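Local coordinates for protein thiamine phosphate pyrophosphorylase (Bacteroides thetaiotaomicron VPI-5482, PDB 3CEU) that probably joins the pyrimidine and thiazole halves of thiamine to form thiamine phosphate, a late step in making thiamine diphosphate, at residues A[3-8]-A[174-179]; A[7-12]-A[31-36]; A[41-46]-A[62-67]. One frame throughout, in Å; residues are numbered along the deposited sequence.

Contact 1. Residues A[3-8]-A[174-179]; sequences LIVVTT and DLWNKF
W176 lays its indole against the end of strand 2-6, V5 meeting it obliquely and T8 reaching over it where the strand gives way to loop. With CG anti to its own carbonyl carbon (chi1 -59°), the indole swings toward the strand, and NE1 donates to the backbone O of V6 at 2.6 Å. The bond is short but bent, with an angle of 136° at the hydrogen, and the oxygen sits near the ring edge, somewhat out of its plane. A methyl of V5, CG1, approaches the same end of the ring, 3.9 Å from CZ2 of W176. The other methyl takes a different partner, V5 CG2 lying 3.6 Å from CD1 of L175, whose side chain crosses the valine at about a right angle. At T8 the methyl does the touching: CG2 is 3.7 Å from CB of W176, while OG1 turns to the O of T10. L175 also sets its CD2 over one face of the neighbouring indole, and I18 and L22 of helix 15-24 also touch the tryptophan side chain. A branched valine and a broad indole thus suit this buried seam, and tryptophan adds an N-H that meets the V6 carbonyl in a largely apolar interface.

Contact 2. Residues A[7-12]-A[31-36]; sequences TTPTFF and HLRKPE
At the C-terminal ends of the first two parallel barrel strands, where the chain leaves 2-6 and 29-32, the two following loops are tied together by T7 and K34. T7 continues the sheet pairing by one step: its N donates to the O of H31 at 3.0 Å, nearly straight at 170°. Its side chain carries on from there. With chi1 at 64°, OG1 sits between the backbone N and the carbonyl carbon, faces the end of strand 29-32 and accepts the N-H of R33, the first residue beyond it, at 3.0 Å. The methyl CG2 rests against L32, so threonine serves the polar and apolar sides of the join at once.

K34 then reaches across into the first loop. Its chain bends at chi2 (-60°) and runs straight beyond, bringing NZ to two carbonyls: T8 O at 2.6 Å and T10 O at 2.9 Å. The ammonium stands well above the carbonyl plane of T10, whose oxygen also takes the hydroxyl of T8 within that plane. E15 adds a salt bridge to NZ, so a buried charge is met by two carbonyls and a carboxylate. Over the lysine's methylenes lies F11, whose ring has CE of K34 above its centre, 4.0 Å away, in a CH-pi contact; NZ follows farther out as a cation-pi partner, 4.8 Å from the centroid. A long, flexible lysine is suited to both tasks, its carbons meeting the ring and its tip the carbonyls. Nearer the surface, P9 CB packs on P35 CD at 3.8 Å. Neighbouring parallel strands whose following loops meet at their C-terminal ends fit the TIM barrel, and this is the end at which enzymes of the fold carry their active sites.

Contact 3. Residues A[41-46]-A[62-67]; sequences YSERLL and HFYLKE
This is a small, mainly apolar helix-to-helix contact in the outer layer of the barrel, where helix 39-48 meets the turn and short helix that follow strand 57-59. L65 is its centre, and the two leucine methyls are shared between three side chains of the longer helix. CD1 presses on CB of S42 at 3.5 Å, a tight fit for two carbons, and also meets CD1 of L46 at 4.2 Å. CD2 goes to CG of E43, 3.6 Å away, the glutamate chain crossing the leucine at about a right angle. With CG of L65 anti to its carbonyl carbon (chi1 -66°), the branched end faces the other helix and can fork between these partners. S42, E43 and L46 fall on one side of helix 39-48, spaced by one and three residues. The small serine suits the closest approach, whereas L46 supplies bulk farther along; F69 touches both E43 and L46.

Toward solvent the character changes. Y64 brings its hydroxyl beside the E43 carboxylate, with OH 3.3 Å from OE2, and the carboxylate and ring planes are turned 72° apart. The tyrosine ring lies against CG of its own neighbour L65 with one face, while its hydroxyl lies toward the glutamate. H62 turns its ring edge to S42, CD2 being 4.3 Å from OG; its NE2 is instead bonded to the carbonyl of T37, in the loop that leads into helix 39-48. The chemistry is therefore that of a partly buried outer seam: carbon contacts converging on one leucine make its centre, with glutamate and tyrosine placing their polar ends at its more exposed edge.

Contacts 1 and 2 share T7 and T8 and meet again where V5 O lies 2.9 Å from H31 N, a probable hydrogen bond between neighbouring strands 2-6 and 29-32. Contact 1 is the most buried of the three, joining the first strand to the helix that follows the last strand, beside the seam where strands 2-6 and 168-171 pair. Contact 2 is partly buried and the most polar, with its charge held among loops. Contact 3 lies farthest out, its centre about 17 Å from the centre of the chain, and is chiefly apolar helix packing with polar groups at its exposed edge. F11 and L32 connect contacts 2 and 3 by packing on helix 39-48, whereas contacts 1 and 3 do not touch.

Contact 1. Residues A[3-8]-A[174-179]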
loop_
_atom_site.group_PDB
_atom_site.type_symbol
_atom_site.label_atom_id
_atom_site.label_comp_id
_atom_site.label_asym_id
_atom_site.label_seq_id
_atom_site.Cartn_x
_atom_site.Cartn_y
_atom_site.Cartn_z
ATOM N N LEU A 3 -2.829 -2.873 -6.913
ATOM C CA LEU A 3 -2.058 -3.686 -5.986
ATOM C C LEU A 3 -1.029 -2.774 -5.318
ATOM O O LEU A 3 -0.021 -2.405 -5.922
ATOM C CB LEU A 3 -1.352 -4.828 -6.728
ATOM C CG LEU A 3 -0.537 -5.781 -5.846
ATOM C CD1 LEU A 3 -1.435 -6.325 -4.740
ATOM C CD2 LEU A 3 0.045 -6.911 -6.679
ATOM N N ILE A 4 -1.301 -2.408 -4.070
ATOM C CA ILE A 4 -0.431 -1.520 -3.309
ATOM C C ILE A 4 0.501 -2.305 -2.399
ATOM O O ILE A 4 0.083 -3.262 -1.735
ATOM C CB ILE A 4 -1.262 -0.550 -2.440
ATOM C CG1 ILE A 4 -2.253 0.217 -3.324
ATOM C CG2 ILE A 4 -0.349 0.413 -1.707
ATOM C CD1 ILE A 4 -3.344 0.933 -2.551
ATOM N N VAL A 5 1.766 -1.891 -2.378
ATOM C CA VAL A 5 2.790 -2.529 -1.549
ATOM C C VAL A 5 3.295 -1.569 -0.474
ATOM O O VAL A 5 3.614 -0.419 -0.769
ATOM C CB VAL A 5 4.029 -2.966 -2.391
ATOM C CG1 VAL A 5 5.152 -3.429 -1.458
ATOM C CG2 VAL A 5 3.653 -4.087 -3.359
ATOM N N VAL A 6 3.359 -2.031 0.773
ATOM C CA VAL A 6 3.888 -1.192 1.839
ATOM C C VAL A 6 5.313 -1.678 2.107
ATOM O O VAL A 6 5.569 -2.889 2.116
ATOM C CB VAL A 6 3.079 -1.307 3.163
ATOM C CG1 VAL A 6 3.654 -0.342 4.192
ATOM C CG2 VAL A 6 1.611 -1.006 2.930
ATOM N N THR A 7 6.239 -0.736 2.292
ATOM C CA THR A 7 7.633 -1.072 2.579
ATOM C C THR A 7 7.696 -1.756 3.935
ATOM O O THR A 7 6.682 -1.941 4.602
ATOM C CB THR A 7 8.539 0.171 2.724
ATOM O OG1 THR A 7 8.106 0.926 3.863
ATOM C CG2 THR A 7 8.506 1.042 1.484
ATOM N N THR A 8 8.908 -2.115 4.332
ATOM C CA THR A 8 9.164 -2.727 5.629
ATOM C C THR A 8 9.381 -1.571 6.611
ATOM O O THR A 8 9.816 -0.487 6.210
ATOM C CB THR A 8 10.442 -3.572 5.591
ATOM O OG1 THR A 8 11.437 -2.885 4.825
ATOM C CG2 THR A 8 10.171 -4.925 4.970
ATOM N N ASP A 174 3.447 -10.812 3.115
ATOM C CA ASP A 174 3.436 -11.867 2.108
ATOM C C ASP A 174 4.411 -11.606 0.973
ATOM O O ASP A 174 4.747 -12.517 0.205
ATOM C CB ASP A 174 2.047 -12.039 1.517
ATOM C CG ASP A 174 2.032 -13.064 0.410
ATOM O OD1 ASP A 174 2.368 -14.237 0.690
ATOM O OD2 ASP A 174 1.699 -12.701 -0.737
ATOM N N LEU A 175 4.866 -10.361 0.871
ATOM C CA LEU A 175 5.793 -9.998 -0.179
ATOM C C LEU A 175 7.247 -9.897 0.301
ATOM O O LEU A 175 8.112 -10.647 -0.171
ATOM C CB LEU A 175 5.334 -8.694 -0.838
ATOM C CG LEU A 175 6.058 -8.282 -2.113
ATOM C CD1 LEU A 175 5.177 -7.359 -2.934
ATOM C CD2 LEU A 175 7.361 -7.606 -1.738
ATOM N N TRP A 176 7.516 -8.995 1.242
ATOM C CA TRP A 176 8.874 -8.811 1.750
ATOM C C TRP A 176 9.444 -10.021 2.509
ATOM O O TRP A 176 10.656 -10.250 2.503
ATOM C CB TRP A 176 8.941 -7.555 2.628
ATOM C CG TRP A 176 8.550 -6.310 1.897
ATOM C CD1 TRP A 176 7.372 -5.633 2.007
ATOM C CD2 TRP A 176 9.312 -5.628 0.896
ATOM N NE1 TRP A 176 7.349 -4.570 1.130
ATOM C CE2 TRP A 176 8.529 -4.545 0.435
ATOM C CE3 TRP A 176 10.583 -5.831 0.333
ATOM C CZ2 TRP A 176 8.972 -3.664 -0.556
ATOM C CZ3 TRP A 176 11.024 -4.953 -0.657
ATOM C CH2 TRP A 176 10.219 -3.888 -1.089
ATOM N N ASN A 177 8.577 -10.792 3.155
ATOM C CA ASN A 177 9.013 -11.974 3.884
ATOM C C ASN A 177 9.667 -12.986 2.938
ATOM O O ASN A 177 10.277 -13.968 3.384
ATOM C CB ASN A 177 7.817 -12.621 4.600
ATOM C CG ASN A 177 7.262 -11.746 5.737
ATOM O OD1 ASN A 177 6.146 -11.961 6.224
ATOM N ND2 ASN A 177 8.053 -10.762 6.165
ATOM N N LYS A 178 9.543 -12.742 1.634
ATOM C CA LYS A 178 10.109 -13.628 0.614
ATOM C C LYS A 178 11.578 -13.328 0.385
ATOM O O LYS A 178 12.198 -13.869 -0.523
ATOM C CB LYS A 178 9.345 -13.474 -0.709
ATOM C CG LYS A 178 8.901 -14.791 -1.330
ATOM C CD LYS A 178 8.043 -15.593 -0.364
ATOM C CE LYS A 178 6.643 -15.010 -0.207
ATOM N NZ LYS A 178 5.785 -15.304 -1.392
ATOM N N PHE A 179 12.139 -12.456 1.207
ATOM C CA PHE A 179 13.545 -12.125 1.061
ATOM C C PHE A 179 14.211 -11.948 2.407
ATOM O O PHE A 179 13.717 -11.216 3.261
ATOM C CB PHE A 179 13.716 -10.850 0.238
ATOM C CG PHE A 179 15.138 -10.383 0.135
ATOM C CD1 PHE A 179 15.584 -9.296 0.882
ATOM C CD2 PHE A 179 16.032 -11.024 -0.720
ATOM C CE1 PHE A 179 16.900 -8.851 0.776
ATOM C CE2 PHE A 179 17.350 -10.592 -0.836
ATOM C CZ PHE A 179 17.789 -9.502 -0.091
#

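Contact 2. Residues A[7-12]-A[31-36]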
loop_
_atom_site.group_PDB
_atom_site.type_symbol
_atom_site.label_atom_id
_atom_site.label_comp_id
_atom_site.label_asym_id
_atom_site.label_seq_id
_atom_site.Cartn_x
_atom_site.Cartn_y
_atom_site.Cartn_z
ATOM N N THR A 7 6.239 -0.736 2.292
ATOM C CA THR A 7 7.633 -1.072 2.579
ATOM C C THR A 7 7.696 -1.756 3.935
ATOM O O THR A 7 6.682 -1.941 4.602
ATOM C CB THR A 7 8.539 0.171 2.724
ATOM O OG1 THR A 7 8.106 0.926 3.863
ATOM C CG2 THR A 7 8.506 1.042 1.484
ATOM N N THR A 8 8.908 -2.115 4.332
ATOM C CA THR A 8 9.164 -2.727 5.629
ATOM C C THR A 8 9.381 -1.571 6.611
ATOM O O THR A 8 9.816 -0.487 6.210
ATOM C CB THR A 8 10.442 -3.572 5.591
ATOM O OG1 THR A 8 11.437 -2.885 4.825
ATOM C CG2 THR A 8 10.171 -4.925 4.970
ATOM N N PRO A 9 9.097 -1.791 7.906
ATOM C CA PRO A 9 9.266 -0.746 8.919
ATOM C C PRO A 9 10.712 -0.262 9.050
ATOM O O PRO A 9 10.953 0.853 9.506
ATOM C CB PRO A 9 8.767 -1.419 10.198
ATOM C CG PRO A 9 7.798 -2.457 9.695
ATOM C CD PRO A 9 8.535 -3.014 8.502
ATOM N N THR A 10 11.663 -1.103 8.649
ATOM C CA THR A 10 13.072 -0.757 8.742
ATOM C C THR A 10 13.799 -0.683 7.394
ATOM O O THR A 10 13.354 -1.260 6.402
ATOM C CB THR A 10 13.825 -1.749 9.675
ATOM O OG1 THR A 10 15.234 -1.650 9.440
ATOM C CG2 THR A 10 13.378 -3.176 9.430
ATOM N N PHE A 11 14.917 0.047 7.384
ATOM C CA PHE A 11 15.764 0.249 6.203
ATOM C C PHE A 11 16.761 -0.897 6.038
ATOM O O PHE A 11 17.327 -1.379 7.021
ATOM C CB PHE A 11 16.551 1.565 6.339
ATOM C CG PHE A 11 15.716 2.806 6.141
ATOM C CD1 PHE A 11 15.527 3.336 4.870
ATOM C CD2 PHE A 11 15.092 3.420 7.216
ATOM C CE1 PHE A 11 14.724 4.461 4.674
ATOM C CE2 PHE A 11 14.287 4.543 7.024
ATOM C CZ PHE A 11 14.104 5.064 5.751
ATOM N N PHE A 12 16.978 -1.331 4.800
ATOM C CA PHE A 12 17.935 -2.402 4.534
ATOM C C PHE A 12 18.579 -2.260 3.155
ATOM O O PHE A 12 17.950 -1.775 2.214
ATOM C CB PHE A 12 17.273 -3.783 4.671
ATOM C CG PHE A 12 16.196 -4.056 3.659
ATOM C CD1 PHE A 12 14.913 -3.540 3.828
ATOM C CD2 PHE A 12 16.462 -4.844 2.543
ATOM C CE1 PHE A 12 13.911 -3.806 2.902
ATOM C CE2 PHE A 12 15.469 -5.119 1.608
ATOM C CZ PHE A 12 14.190 -4.598 1.787
ATOM N N HIS A 31 3.744 2.469 -0.591
ATOM C CA HIS A 31 3.518 3.177 0.663
ATOM C C HIS A 31 4.783 3.089 1.505
ATOM O O HIS A 31 5.136 2.023 2.027
ATOM C CB HIS A 31 2.327 2.581 1.422
ATOM C CG HIS A 31 1.027 3.269 1.136
ATOM N ND1 HIS A 31 0.355 4.016 2.083
ATOM C CD2 HIS A 31 0.299 3.369 -0.001
ATOM C CE1 HIS A 31 -0.725 4.544 1.541
ATOM N NE2 HIS A 31 -0.784 4.168 0.275
ATOM N N LEU A 32 5.469 4.224 1.611
ATOM C CA LEU A 32 6.703 4.322 2.379
ATOM C C LEU A 32 6.358 4.480 3.849
ATOM O O LEU A 32 5.868 5.522 4.274
ATOM C CB LEU A 32 7.526 5.526 1.896
ATOM C CG LEU A 32 8.848 5.824 2.596
ATOM C CD1 LEU A 32 9.761 4.603 2.543
ATOM C CD2 LEU A 32 9.516 7.016 1.929
ATOM N N ARG A 33 6.605 3.431 4.620
ATOM C CA ARG A 33 6.325 3.461 6.049
ATOM C C ARG A 33 7.554 2.997 6.823
ATOM O O ARG A 33 7.905 1.816 6.809
ATOM C CB ARG A 33 5.107 2.580 6.355
ATOM C CG ARG A 33 4.669 2.512 7.814
ATOM C CD ARG A 33 3.327 1.794 7.924
ATOM N NE ARG A 33 2.953 1.451 9.292
ATOM C CZ ARG A 33 3.550 0.515 10.034
ATOM N NH1 ARG A 33 4.568 -0.191 9.553
ATOM N NH2 ARG A 33 3.113 0.267 11.264
ATOM N N LYS A 34 8.213 3.956 7.468
ATOM C CA LYS A 34 9.411 3.710 8.268
ATOM C C LYS A 34 9.198 4.366 9.631
ATOM O O LYS A 34 9.724 5.448 9.897
ATOM C CB LYS A 34 10.638 4.341 7.608
ATOM C CG LYS A 34 10.920 3.880 6.188
ATOM C CD LYS A 34 11.161 2.384 6.136
ATOM C CE LYS A 34 11.607 1.935 4.752
ATOM N NZ LYS A 34 11.773 0.461 4.713
ATOM N N PRO A 35 8.441 3.705 10.517
ATOM C CA PRO A 35 8.132 4.200 11.863
ATOM C C PRO A 35 9.337 4.693 12.657
ATOM O O PRO A 35 10.356 4.009 12.729
ATOM C CB PRO A 35 7.483 2.995 12.536
ATOM C CG PRO A 35 6.902 2.214 11.383
ATOM C CD PRO A 35 7.979 2.316 10.353
ATOM N N GLU A 36 9.211 5.875 13.257
ATOM C CA GLU A 36 10.275 6.450 14.089
ATOM C C GLU A 36 11.659 6.328 13.456
ATOM O O GLU A 36 12.522 5.619 13.977
ATOM C CB GLU A 36 10.299 5.746 15.454
ATOM C CG GLU A 36 8.997 5.802 16.268
ATOM C CD GLU A 36 8.735 7.164 16.904
ATOM O OE1 GLU A 36 9.633 7.691 17.605
ATOM O OE2 GLU A 36 7.617 7.695 16.716
#

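Contact 3. Residues A[41-46]-A[62-67]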
loop_
_atom_site.group_PDB
_atom_site.type_symbol
_atom_site.label_atom_id
_atom_site.label_comp_id
_atom_site.label_asym_id
_atom_site.label_seq_id
_atom_site.Cartn_x
_atom_site.Cartn_y
_atom_site.Cartn_z
ATOM N N TYR A 41 17.446 8.859 6.273
ATOM C CA TYR A 41 17.304 7.566 5.614
ATOM C C TYR A 41 16.219 7.531 4.535
ATOM O O TYR A 41 16.372 6.852 3.518
ATOM C CB TYR A 41 17.055 6.478 6.661
ATOM C CG TYR A 41 18.172 6.381 7.673
ATOM C CD1 TYR A 41 19.501 6.323 7.260
ATOM C CD2 TYR A 41 17.902 6.330 9.039
ATOM C CE1 TYR A 41 20.537 6.212 8.178
ATOM C CE2 TYR A 41 18.931 6.220 9.974
ATOM C CZ TYR A 41 20.249 6.159 9.533
ATOM O OH TYR A 41 21.284 6.024 10.437
ATOM N N SER A 42 15.133 8.270 4.739
ATOM C CA SER A 42 14.062 8.295 3.751
ATOM C C SER A 42 14.536 9.007 2.502
ATOM O O SER A 42 14.200 8.608 1.390
ATOM C CB SER A 42 12.825 8.998 4.310
ATOM O OG SER A 42 12.315 8.295 5.423
ATOM N N GLU A 43 15.322 10.063 2.690
ATOM C CA GLU A 43 15.847 10.819 1.564
ATOM C C GLU A 43 16.830 9.959 0.774
ATOM O O GLU A 43 16.822 9.970 -0.458
ATOM C CB GLU A 43 16.550 12.092 2.049
ATOM C CG GLU A 43 15.650 13.131 2.707
ATOM C CD GLU A 43 16.445 14.305 3.271
ATOM O OE1 GLU A 43 17.247 14.086 4.218
ATOM O OE2 GLU A 43 16.275 15.446 2.776
ATOM N N ARG A 44 17.668 9.202 1.476
ATOM C CA ARG A 44 18.656 8.345 0.816
ATOM C C ARG A 44 17.970 7.345 -0.106
ATOM O O ARG A 44 18.345 7.192 -1.268
ATOM C CB ARG A 44 19.509 7.621 1.872
ATOM C CG ARG A 44 20.168 8.595 2.862
ATOM C CD ARG A 44 20.981 7.934 3.984
ATOM N NE ARG A 44 22.307 7.481 3.560
ATOM C CZ ARG A 44 22.547 6.336 2.928
ATOM N NH1 ARG A 44 21.546 5.511 2.643
ATOM N NH2 ARG A 44 23.788 6.015 2.588
ATOM N N LEU A 45 16.948 6.683 0.413
ATOM C CA LEU A 45 16.210 5.709 -0.369
ATOM C C LEU A 45 15.533 6.393 -1.556
ATOM O O LEU A 45 15.677 5.951 -2.694
ATOM C CB LEU A 45 15.174 5.014 0.520
ATOM C CG LEU A 45 14.573 3.696 0.032
ATOM C CD1 LEU A 45 13.721 3.071 1.127
ATOM C CD2 LEU A 45 13.749 3.937 -1.199
ATOM N N LEU A 46 14.804 7.474 -1.304
ATOM C CA LEU A 46 14.116 8.175 -2.389
ATOM C C LEU A 46 15.071 8.644 -3.490
ATOM O O LEU A 46 14.716 8.636 -4.664
ATOM C CB LEU A 46 13.320 9.368 -1.836
ATOM C CG LEU A 46 12.256 9.023 -0.790
ATOM C CD1 LEU A 46 11.853 10.270 -0.016
ATOM C CD2 LEU A 46 11.062 8.375 -1.467
ATOM N N HIS A 62 7.507 12.051 7.919
ATOM C CA HIS A 62 8.134 13.232 7.338
ATOM C C HIS A 62 7.408 13.665 6.079
ATOM O O HIS A 62 7.902 13.500 4.955
ATOM C CB HIS A 62 9.589 12.919 7.024
ATOM C CG HIS A 62 10.329 12.355 8.192
ATOM N ND1 HIS A 62 10.388 12.995 9.412
ATOM C CD2 HIS A 62 11.020 11.199 8.339
ATOM C CE1 HIS A 62 11.082 12.257 10.259
ATOM N NE2 HIS A 62 11.477 11.162 9.633
ATOM N N PHE A 63 6.228 14.224 6.291
ATOM C CA PHE A 63 5.384 14.682 5.208
ATOM C C PHE A 63 6.045 15.741 4.328
ATOM O O PHE A 63 5.648 15.929 3.182
ATOM C CB PHE A 63 4.058 15.193 5.792
ATOM C CG PHE A 63 3.190 14.104 6.397
ATOM C CD1 PHE A 63 2.218 14.419 7.342
ATOM C CD2 PHE A 63 3.314 12.777 5.991
ATOM C CE1 PHE A 63 1.374 13.441 7.865
ATOM C CE2 PHE A 63 2.472 11.785 6.508
ATOM C CZ PHE A 63 1.499 12.119 7.451
ATOM N N TYR A 64 7.070 16.413 4.838
ATOM C CA TYR A 64 7.721 17.436 4.034
ATOM C C TYR A 64 8.378 16.801 2.803
ATOM O O TYR A 64 8.612 17.474 1.799
ATOM C CB TYR A 64 8.778 18.176 4.848
ATOM C CG TYR A 64 10.114 17.472 4.883
ATOM C CD1 TYR A 64 10.350 16.412 5.763
ATOM C CD2 TYR A 64 11.139 17.850 4.017
ATOM C CE1 TYR A 64 11.575 15.745 5.772
ATOM C CE2 TYR A 64 12.357 17.195 4.021
ATOM C CZ TYR A 64 12.568 16.149 4.896
ATOM O OH TYR A 64 13.778 15.510 4.882
ATOM N N LEU A 65 8.680 15.505 2.884
ATOM C CA LEU A 65 9.298 14.792 1.770
ATOM C C LEU A 65 8.364 14.736 0.570
ATOM O O LEU A 65 8.806 14.521 -0.564
ATOM C CB LEU A 65 9.651 13.364 2.175
ATOM C CG LEU A 65 10.730 13.221 3.248
ATOM C CD1 LEU A 65 10.789 11.771 3.708
ATOM C CD2 LEU A 65 12.074 13.679 2.702
ATOM N N LYS A 66 7.073 14.931 0.820
ATOM C CA LYS A 66 6.082 14.887 -0.246
ATOM C C LYS A 66 6.412 15.863 -1.375
ATOM O O LYS A 66 6.438 15.469 -2.540
ATOM C CB LYS A 66 4.692 15.181 0.326
ATOM C CG LYS A 66 3.536 14.863 -0.616
ATOM C CD LYS A 66 3.286 15.962 -1.643
ATOM C CE LYS A 66 1.997 15.685 -2.427
ATOM N NZ LYS A 66 1.728 16.702 -3.490
ATOM N N GLU A 67 6.669 17.125 -1.030
ATOM C CA GLU A 67 6.997 18.152 -2.030
ATOM C C GLU A 67 8.495 18.151 -2.331
ATOM O O GLU A 67 8.935 18.520 -3.421
ATOM C CB GLU A 67 6.589 19.546 -1.530
ATOM C CG GLU A 67 5.120 19.703 -1.156
ATOM C CD GLU A 67 4.192 19.645 -2.357
ATOM O OE1 GLU A 67 2.982 19.891 -2.184
ATOM O OE2 GLU A 67 4.671 19.352 -3.472
#